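Local coordinates for hypothetical protein PA2201 (Pseudomonas aeruginosa, PDB 2FEF), which is of unknown function but probably acts as an immunity protein that neutralises a toxin of the PoNe DNase type, at residues B[149-152]-B[153-157]; B[228-231]-B[232-236]; B[251-255]-B[256-260]. One frame throughout, in Å; residues are numbered along the deposited sequence.

Contact 1 (B[149-152]-B[153-157])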
loop_
_atom_site.group_PDB
_atom_site.type_symbol
_atom_site.label_atom_id
_atom_site.label_comp_id
_atom_site.label_asym_id
_atom_site.label_seq_id
_atom_site.Cartn_x
_atom_site.Cartn_y
_atom_site.Cartn_z
ATOM N N ALA B 149 22.761 -2.531 -6.823
ATOM C CA ALA B 149 23.673 -2.565 -7.988
ATOM C C ALA B 149 24.325 -3.968 -8.064
ATOM O O ALA B 149 24.466 -4.551 -9.153
ATOM C CB ALA B 149 24.736 -1.475 -7.891
ATOM N N LEU B 150 24.695 -4.503 -6.906
ATOM C CA LEU B 150 25.234 -5.881 -6.822
ATOM C C LEU B 150 24.212 -6.848 -7.427
ATOM O O LEU B 150 24.570 -7.679 -8.264
ATOM C CB LEU B 150 25.524 -6.279 -5.350
ATOM C CG LEU B 150 25.902 -7.763 -5.140
ATOM C CD1 LEU B 150 27.182 -8.062 -5.921
ATOM C CD2 LEU B 150 26.076 -7.977 -3.651
ATOM N N GLN B 151 22.943 -6.743 -6.999
ATOM C CA GLN B 151 21.900 -7.632 -7.527
ATOM C C GLN B 151 21.782 -7.494 -9.061
ATOM O O GLN B 151 21.694 -8.487 -9.783
ATOM C CB GLN B 151 20.513 -7.303 -6.911
ATOM C CG GLN B 151 19.457 -8.366 -7.332
ATOM C CD GLN B 151 18.038 -7.908 -7.124
ATOM O OE1 GLN B 151 17.533 -7.065 -7.876
ATOM N NE2 GLN B 151 17.370 -8.481 -6.119
ATOM N N LEU B 152 21.756 -6.257 -9.552
ATOM C CA LEU B 152 21.562 -6.044 -10.996
ATOM C C LEU B 152 22.680 -6.696 -11.811
ATOM O O LEU B 152 22.403 -7.334 -12.843
ATOM C CB LEU B 152 21.469 -4.547 -11.317
ATOM C CG LEU B 152 20.100 -3.968 -10.946
ATOM C CD1 LEU B 152 20.254 -2.400 -11.009
ATOM C CD2 LEU B 152 19.029 -4.491 -11.880
ATOM N N LEU B 153 23.927 -6.543 -11.372
ATOM C CA LEU B 153 25.040 -7.092 -12.154
ATOM C C LEU B 153 25.155 -8.586 -11.917
ATOM O O LEU B 153 25.220 -9.346 -12.877
ATOM C CB LEU B 153 26.373 -6.364 -11.878
ATOM C CG LEU B 153 26.588 -5.084 -12.699
ATOM C CD1 LEU B 153 25.382 -4.112 -12.619
ATOM C CD2 LEU B 153 27.854 -4.373 -12.316
ATOM N N ALA B 154 25.153 -9.012 -10.647
ATOM C CA ALA B 154 25.344 -10.455 -10.358
ATOM C C ALA B 154 24.193 -11.308 -10.890
ATOM O O ALA B 154 24.426 -12.421 -11.426
ATOM C CB ALA B 154 25.540 -10.680 -8.841
HETATM N N MSE B 155 22.958 -10.781 -10.806
HETATM C CA MSE B 155 21.818 -11.595 -11.239
HETATM C C MSE B 155 21.758 -11.554 -12.740
HETATM O O MSE B 155 21.308 -12.491 -13.351
HETATM C CB MSE B 155 20.475 -11.202 -10.590
HETATM C CG MSE B 155 20.375 -11.354 -9.022
HETATM SE SE MSE B 155 21.046 -13.170 -8.473
HETATM C CE MSE B 155 22.845 -12.805 -7.961
ATOM N N GLY B 156 22.249 -10.476 -13.340
ATOM C CA GLY B 156 22.440 -10.444 -14.818
ATOM C C GLY B 156 23.310 -11.613 -15.308
ATOM O O GLY B 156 23.008 -12.261 -16.310
ATOM N N VAL B 157 24.435 -11.806 -14.655
ATOM C CA VAL B 157 25.350 -12.913 -14.941
ATOM C C VAL B 157 24.706 -14.290 -14.639
ATOM O O VAL B 157 24.752 -15.227 -15.454
ATOM C CB VAL B 157 26.660 -12.747 -14.111
ATOM C CG1 VAL B 157 27.564 -13.989 -14.290
ATOM C CG2 VAL B 157 27.448 -11.483 -14.516
#
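Q151 and M155, one helical turn apart, meet through their CG atoms because their first torsions differ: Q151 carries CG anti to its backbone nitrogen (chi1 -172°), whereas M155 places CG anti to its carbonyl carbon (chi1 -63°). The two CG methylenes come within 3.6 Å, and the chains then cross at about a right angle. Beyond that point Q151 continues extended and M155, a selenomethionine, bends back on itself at chi2 and chi3. The CG of M155 also lies 3.2 Å from the carbonyl oxygen of Q151, so this side chain packs against the backbone of the preceding turn as well as against the glutamine stem.

All of this takes place on helix 146-158, in a protein that is helical without strands; the centre of the contact lies about 4 Å from the centre of the chain. Regular i to i+4 bonds run through the segment. L153 N to A149 O (3.0 Å) and A154 N to L150 O (2.8 Å) are nearly straight. The ladder slackens toward G156, whose N reaches L152 O at 3.2 Å, with the donor well above the carbonyl plane; that same oxygen also accepts a hydrogen bond from Y104 OH.

On another face of the helix, CD1 of L150 approaches CB of A154 at 4.3 Å. L153 turns its CD1 back toward the previous turn, 3.6 Å from A149 O. L150 and L153 both pack on helix 179-189, while A154 and M155 touch M258 on helix 258-267. The amide end of Q151 is buried, and its NE2 has two acceptors, the carbonyl oxygens of S84 and A252, which fix the rotation of the amide and tie the helix to two other parts of the chain.

Contact 2 (B[228-231]-B[232-236]); sequences SQYR and EFFQL
F234 N donates to Y230 O at 2.9 Å in a nearly straight bond (165°) across a turn of helix 223-234. The next bond, Q235 N to R231 O, is weak: it is 3.1 Å long and bent to 131°. The side chains of R231 and Q235 also come together, but as two N-H donors, with no hydrogen bond between them. NE2 of Q235 sits at the edge of the R231 guanidinium, near its plane and 3.5 Å from NE, and the amide and guanidinium planes stand 76° apart. One turn earlier, OE1 of E232 comes to 3.6 Å from CA of S228, a contact with carbon.

The aromatic side chains of Y230 and F234 run side by side and point the same way, with CE2 of F234 4.0 Å from CD2 of Y230. Y230 lies at the edge of the F234 ring, while CD2 of F233 covers one face of that ring, 3.6 Å above the plane. R246 adds cation-pi contacts to both Y230 and F233. A wider pi-type turn at 228-231 and the weak Q235 N to R231 O bond mark an irregular C-terminal part of helix 223-234.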
loop_
_atom_site.group_PDB
_atom_site.type_symbol
_atom_site.label_atom_id
_atom_site.label_comp_id
_atom_site.label_asym_id
_atom_site.label_seq_id
_atom_site.Cartn_x
_atom_site.Cartn_y
_atom_site.Cartn_z
ATOM N N SER B 228 33.527 -16.844 6.251
ATOM C CA SER B 228 33.633 -15.745 7.190
ATOM C C SER B 228 32.603 -14.644 6.941
ATOM O O SER B 228 32.031 -14.117 7.900
ATOM C CB SER B 228 35.054 -15.183 7.200
ATOM O OG SER B 228 35.273 -14.300 6.115
ATOM N N GLN B 229 32.334 -14.309 5.674
ATOM C CA GLN B 229 31.458 -13.171 5.423
ATOM C C GLN B 229 29.979 -13.532 5.286
ATOM O O GLN B 229 29.120 -12.650 5.305
ATOM C CB GLN B 229 31.961 -12.310 4.234
ATOM C CG GLN B 229 33.398 -11.736 4.398
ATOM C CD GLN B 229 33.592 -11.027 5.717
ATOM O OE1 GLN B 229 32.808 -10.133 6.085
ATOM N NE2 GLN B 229 34.617 -11.439 6.458
ATOM N N TYR B 230 29.682 -14.833 5.171
ATOM C CA TYR B 230 28.297 -15.257 5.031
ATOM C C TYR B 230 27.951 -16.171 6.182
ATOM O O TYR B 230 27.187 -15.781 7.038
ATOM C CB TYR B 230 28.028 -15.921 3.673
ATOM C CG TYR B 230 27.911 -14.897 2.598
ATOM C CD1 TYR B 230 29.049 -14.370 1.978
ATOM C CD2 TYR B 230 26.659 -14.363 2.264
ATOM C CE1 TYR B 230 28.936 -13.346 1.013
ATOM C CE2 TYR B 230 26.534 -13.363 1.293
ATOM C CZ TYR B 230 27.668 -12.855 0.688
ATOM O OH TYR B 230 27.513 -11.886 -0.262
ATOM N N ARG B 231 28.564 -17.361 6.237
ATOM C CA ARG B 231 28.149 -18.335 7.225
ATOM C C ARG B 231 28.343 -17.828 8.656
ATOM O O ARG B 231 27.407 -17.909 9.444
ATOM C CB ARG B 231 28.801 -19.714 7.005
ATOM C CG ARG B 231 28.217 -20.781 7.953
ATOM C CD ARG B 231 28.721 -22.164 7.651
ATOM N NE ARG B 231 28.834 -22.956 8.885
ATOM C CZ ARG B 231 29.712 -23.940 9.092
ATOM N NH1 ARG B 231 30.581 -24.306 8.144
ATOM N NH2 ARG B 231 29.722 -24.561 10.265
ATOM N N GLU B 232 29.532 -17.308 8.970
ATOM C CA GLU B 232 29.825 -16.804 10.319
ATOM C C GLU B 232 29.084 -15.512 10.665
ATOM O O GLU B 232 28.788 -15.234 11.846
ATOM C CB GLU B 232 31.339 -16.651 10.515
ATOM C CG GLU B 232 32.015 -18.020 10.630
ATOM C CD GLU B 232 33.547 -17.975 10.610
ATOM O OE1 GLU B 232 34.159 -16.885 10.544
ATOM O OE2 GLU B 232 34.150 -19.068 10.680
ATOM N N PHE B 233 28.789 -14.722 9.646
ATOM C CA PHE B 233 28.020 -13.501 9.844
ATOM C C PHE B 233 26.572 -13.853 10.222
ATOM O O PHE B 233 26.042 -13.352 11.210
ATOM C CB PHE B 233 28.024 -12.646 8.569
ATOM C CG PHE B 233 27.161 -11.414 8.689
ATOM C CD1 PHE B 233 27.522 -10.401 9.566
ATOM C CD2 PHE B 233 25.974 -11.302 7.984
ATOM C CE1 PHE B 233 26.719 -9.269 9.717
ATOM C CE2 PHE B 233 25.157 -10.176 8.129
ATOM C CZ PHE B 233 25.542 -9.149 8.985
ATOM N N PHE B 234 25.945 -14.737 9.447
ATOM C CA PHE B 234 24.530 -15.015 9.657
ATOM C C PHE B 234 24.314 -15.957 10.854
ATOM O O PHE B 234 23.187 -16.157 11.302
ATOM C CB PHE B 234 23.847 -15.498 8.356
ATOM C CG PHE B 234 23.633 -14.397 7.348
ATOM C CD1 PHE B 234 22.728 -13.361 7.605
ATOM C CD2 PHE B 234 24.345 -14.389 6.130
ATOM C CE1 PHE B 234 22.536 -12.311 6.653
ATOM C CE2 PHE B 234 24.185 -13.392 5.201
ATOM C CZ PHE B 234 23.263 -12.322 5.440
ATOM N N GLN B 235 25.395 -16.530 11.364
ATOM C CA GLN B 235 25.355 -17.292 12.601
ATOM C C GLN B 235 25.274 -16.399 13.852
ATOM O O GLN B 235 24.880 -16.860 14.928
ATOM C CB GLN B 235 26.553 -18.224 12.684
ATOM C CG GLN B 235 26.248 -19.582 12.059
ATOM C CD GLN B 235 27.445 -20.501 11.957
ATOM O OE1 GLN B 235 28.620 -20.078 12.030
ATOM N NE2 GLN B 235 27.155 -21.784 11.774
ATOM N N LEU B 236 25.662 -15.130 13.719
ATOM C CA LEU B 236 25.579 -14.193 14.850
ATOM C C LEU B 236 24.097 -13.907 15.084
ATOM O O LEU B 236 23.311 -13.974 14.150
ATOM C CB LEU B 236 26.269 -12.854 14.511
ATOM C CG LEU B 236 27.768 -12.842 14.146
ATOM C CD1 LEU B 236 28.236 -11.421 13.690
ATOM C CD2 LEU B 236 28.655 -13.439 15.264
#

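Contact 3 (B[251-255]-B[256-260])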
loop_
_atom_site.group_PDB
_atom_site.type_symbol
_atom_site.label_atom_id
_atom_site.label_comp_id
_atom_site.label_asym_id
_atom_site.label_seq_id
_atom_site.Cartn_x
_atom_site.Cartn_y
_atom_site.Cartn_z
ATOM N N TYR B 251 16.743 -5.802 1.072
ATOM C CA TYR B 251 15.803 -5.569 -0.037
ATOM C C TYR B 251 16.243 -6.149 -1.384
ATOM O O TYR B 251 15.428 -6.165 -2.335
ATOM C CB TYR B 251 15.469 -4.057 -0.205
ATOM C CG TYR B 251 14.717 -3.493 0.971
ATOM C CD1 TYR B 251 13.317 -3.539 0.998
ATOM C CD2 TYR B 251 15.403 -2.923 2.075
ATOM C CE1 TYR B 251 12.601 -3.015 2.076
ATOM C CE2 TYR B 251 14.686 -2.428 3.191
ATOM C CZ TYR B 251 13.294 -2.474 3.165
ATOM O OH TYR B 251 12.541 -1.981 4.198
ATOM N N ALA B 252 17.510 -6.581 -1.520
ATOM C CA ALA B 252 17.978 -7.060 -2.835
ATOM C C ALA B 252 18.949 -8.241 -2.763
ATOM O O ALA B 252 19.026 -9.029 -3.687
ATOM C CB ALA B 252 18.612 -5.931 -3.639
ATOM N N TRP B 253 19.686 -8.337 -1.665
ATOM C CA TRP B 253 20.887 -9.218 -1.607
ATOM C C TRP B 253 20.672 -10.340 -0.588
ATOM O O TRP B 253 20.805 -11.551 -0.906
ATOM C CB TRP B 253 22.066 -8.279 -1.286
ATOM C CG TRP B 253 23.405 -8.877 -0.949
ATOM C CD1 TRP B 253 23.911 -10.082 -1.338
ATOM C CD2 TRP B 253 24.394 -8.261 -0.147
ATOM N NE1 TRP B 253 25.191 -10.253 -0.831
ATOM C CE2 TRP B 253 25.508 -9.142 -0.094
ATOM C CE3 TRP B 253 24.454 -7.046 0.556
ATOM C CZ2 TRP B 253 26.661 -8.840 0.630
ATOM C CZ3 TRP B 253 25.615 -6.756 1.272
ATOM C CH2 TRP B 253 26.693 -7.638 1.284
ATOM N N GLY B 254 20.295 -9.940 0.626
ATOM C CA GLY B 254 19.881 -10.865 1.689
ATOM C C GLY B 254 20.933 -11.916 2.039
ATOM O O GLY B 254 22.100 -11.601 2.318
ATOM N N TRP B 255 20.497 -13.169 2.001
ATOM C CA TRP B 255 21.281 -14.342 2.395
ATOM C C TRP B 255 22.391 -14.711 1.401
ATOM O O TRP B 255 23.330 -15.420 1.743
ATOM C CB TRP B 255 20.279 -15.492 2.473
ATOM C CG TRP B 255 20.740 -16.848 2.900
ATOM C CD1 TRP B 255 21.030 -17.908 2.101
ATOM C CD2 TRP B 255 20.879 -17.292 4.240
ATOM N NE1 TRP B 255 21.346 -19.000 2.860
ATOM C CE2 TRP B 255 21.251 -18.650 4.192
ATOM C CE3 TRP B 255 20.701 -16.678 5.485
ATOM C CZ2 TRP B 255 21.483 -19.399 5.344
ATOM C CZ3 TRP B 255 20.921 -17.433 6.634
ATOM C CH2 TRP B 255 21.311 -18.777 6.553
ATOM N N TRP B 256 22.264 -14.249 0.162
ATOM C CA TRP B 256 22.958 -14.889 -0.956
ATOM C C TRP B 256 24.299 -14.293 -1.319
ATOM O O TRP B 256 24.413 -13.109 -1.560
ATOM C CB TRP B 256 22.032 -14.900 -2.193
ATOM C CG TRP B 256 20.775 -15.623 -1.838
ATOM C CD1 TRP B 256 19.532 -15.082 -1.646
ATOM C CD2 TRP B 256 20.665 -17.009 -1.554
ATOM N NE1 TRP B 256 18.655 -16.059 -1.255
ATOM C CE2 TRP B 256 19.320 -17.259 -1.202
ATOM C CE3 TRP B 256 21.585 -18.073 -1.551
ATOM C CZ2 TRP B 256 18.858 -18.523 -0.858
ATOM C CZ3 TRP B 256 21.130 -19.337 -1.202
ATOM C CH2 TRP B 256 19.777 -19.555 -0.865
ATOM N N ALA B 257 25.310 -15.157 -1.411
ATOM C CA ALA B 257 26.596 -14.767 -1.967
ATOM C C ALA B 257 26.499 -14.691 -3.478
ATOM O O ALA B 257 27.082 -15.506 -4.189
ATOM C CB ALA B 257 27.695 -15.801 -1.557
HETATM N N MSE B 258 25.797 -13.672 -3.961
HETATM C CA MSE B 258 25.539 -13.457 -5.396
HETATM C C MSE B 258 26.810 -13.139 -6.126
HETATM O O MSE B 258 26.961 -13.510 -7.287
HETATM C CB MSE B 258 24.667 -12.194 -5.529
HETATM C CG MSE B 258 23.335 -12.453 -5.037
HETATM SE SE MSE B 258 22.286 -10.812 -5.337
HETATM C CE MSE B 258 20.685 -11.629 -4.652
ATOM N N GLU B 259 27.718 -12.431 -5.448
ATOM C CA GLU B 259 28.990 -12.070 -6.055
ATOM C C GLU B 259 29.864 -13.316 -6.338
ATOM O O GLU B 259 30.366 -13.473 -7.448
ATOM C CB GLU B 259 29.743 -10.997 -5.251
ATOM C CG GLU B 259 30.488 -11.365 -3.935
ATOM C CD GLU B 259 29.603 -11.809 -2.794
ATOM O OE1 GLU B 259 28.853 -12.796 -2.979
ATOM O OE2 GLU B 259 29.718 -11.270 -1.672
ATOM N N VAL B 260 30.019 -14.172 -5.342
ATOM C CA VAL B 260 30.814 -15.421 -5.496
ATOM C C VAL B 260 30.183 -16.323 -6.573
ATOM O O VAL B 260 30.883 -16.883 -7.435
ATOM C CB VAL B 260 30.949 -16.190 -4.158
ATOM C CG1 VAL B 260 31.835 -17.461 -4.309
ATOM C CG2 VAL B 260 31.524 -15.294 -3.081
#
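W253 to W256 form a type II' beta turn, closed by W256 N to W253 O (3.2 Å, 163°), with G254 at positive phi, before the chain enters helix 258-267 through an inverse gamma turn centred on A257, its N-cap residue.

W255 and W256 make a T-shaped pair. The edge of the W255 five-membered ring is directed at the face of the W256 six-membered ring, with centroids 4.5 Å apart and planes at 76°. CD1 of W255 is the leading atom, 3.4 Å above the W256 plane and offset toward its rim. A second contact comes from the same side chain: CB of W255 stands 4.1 Å from the centroid of the W256 five-membered ring and almost on its normal, a CH-pi contact, so the W255 stem and ring together cover the length of the W256 indole. Different first torsions go with this, W255 holding CG anti to its backbone N (chi1 -178°) and W256 anti to its carbonyl carbon.

On the W253 side, the extended selenomethionine M258 reaches back to the turn. Its CE lies 3.2 Å from A252 O, and its SE makes an oblique Met-aromatic contact, 5.4 Å from the centroid of the W253 five-membered ring.

Each indole nitrogen has a hydrogen-bond partner beyond the turn: Y230 OH for W253, P278 O for W255 and OD1 of D92 for W256. The carboxylate of D92 would probably polarise the W256 N-H, and the three polar links imply that the orientations of these indoles are set by directional bonds as well as by packing.

Overall arrangement
Contact 3 bridges the other two. It lies about 9 Å from contact 1 and about 13 Å from contact 2, centre to centre, whereas contacts 1 and 2 are about 22 Å apart between centres and do not touch. Toward contact 1, the bond between Q151 and A252 is supplemented by packing of L150 CD2 at 3.7 Å from W253 NE1. Toward contact 2 the phenol of Y230 is the joint: besides its link to W253, its OH probably bonds E259 OE2 (2.7 Å), connecting helices 223-234 and 258-267 with the turn. Close by, F234 CZ packs 3.4 Å from G254 O. Contacts 2 and 3 both belong to the C-terminal PoNi-like part of the protein.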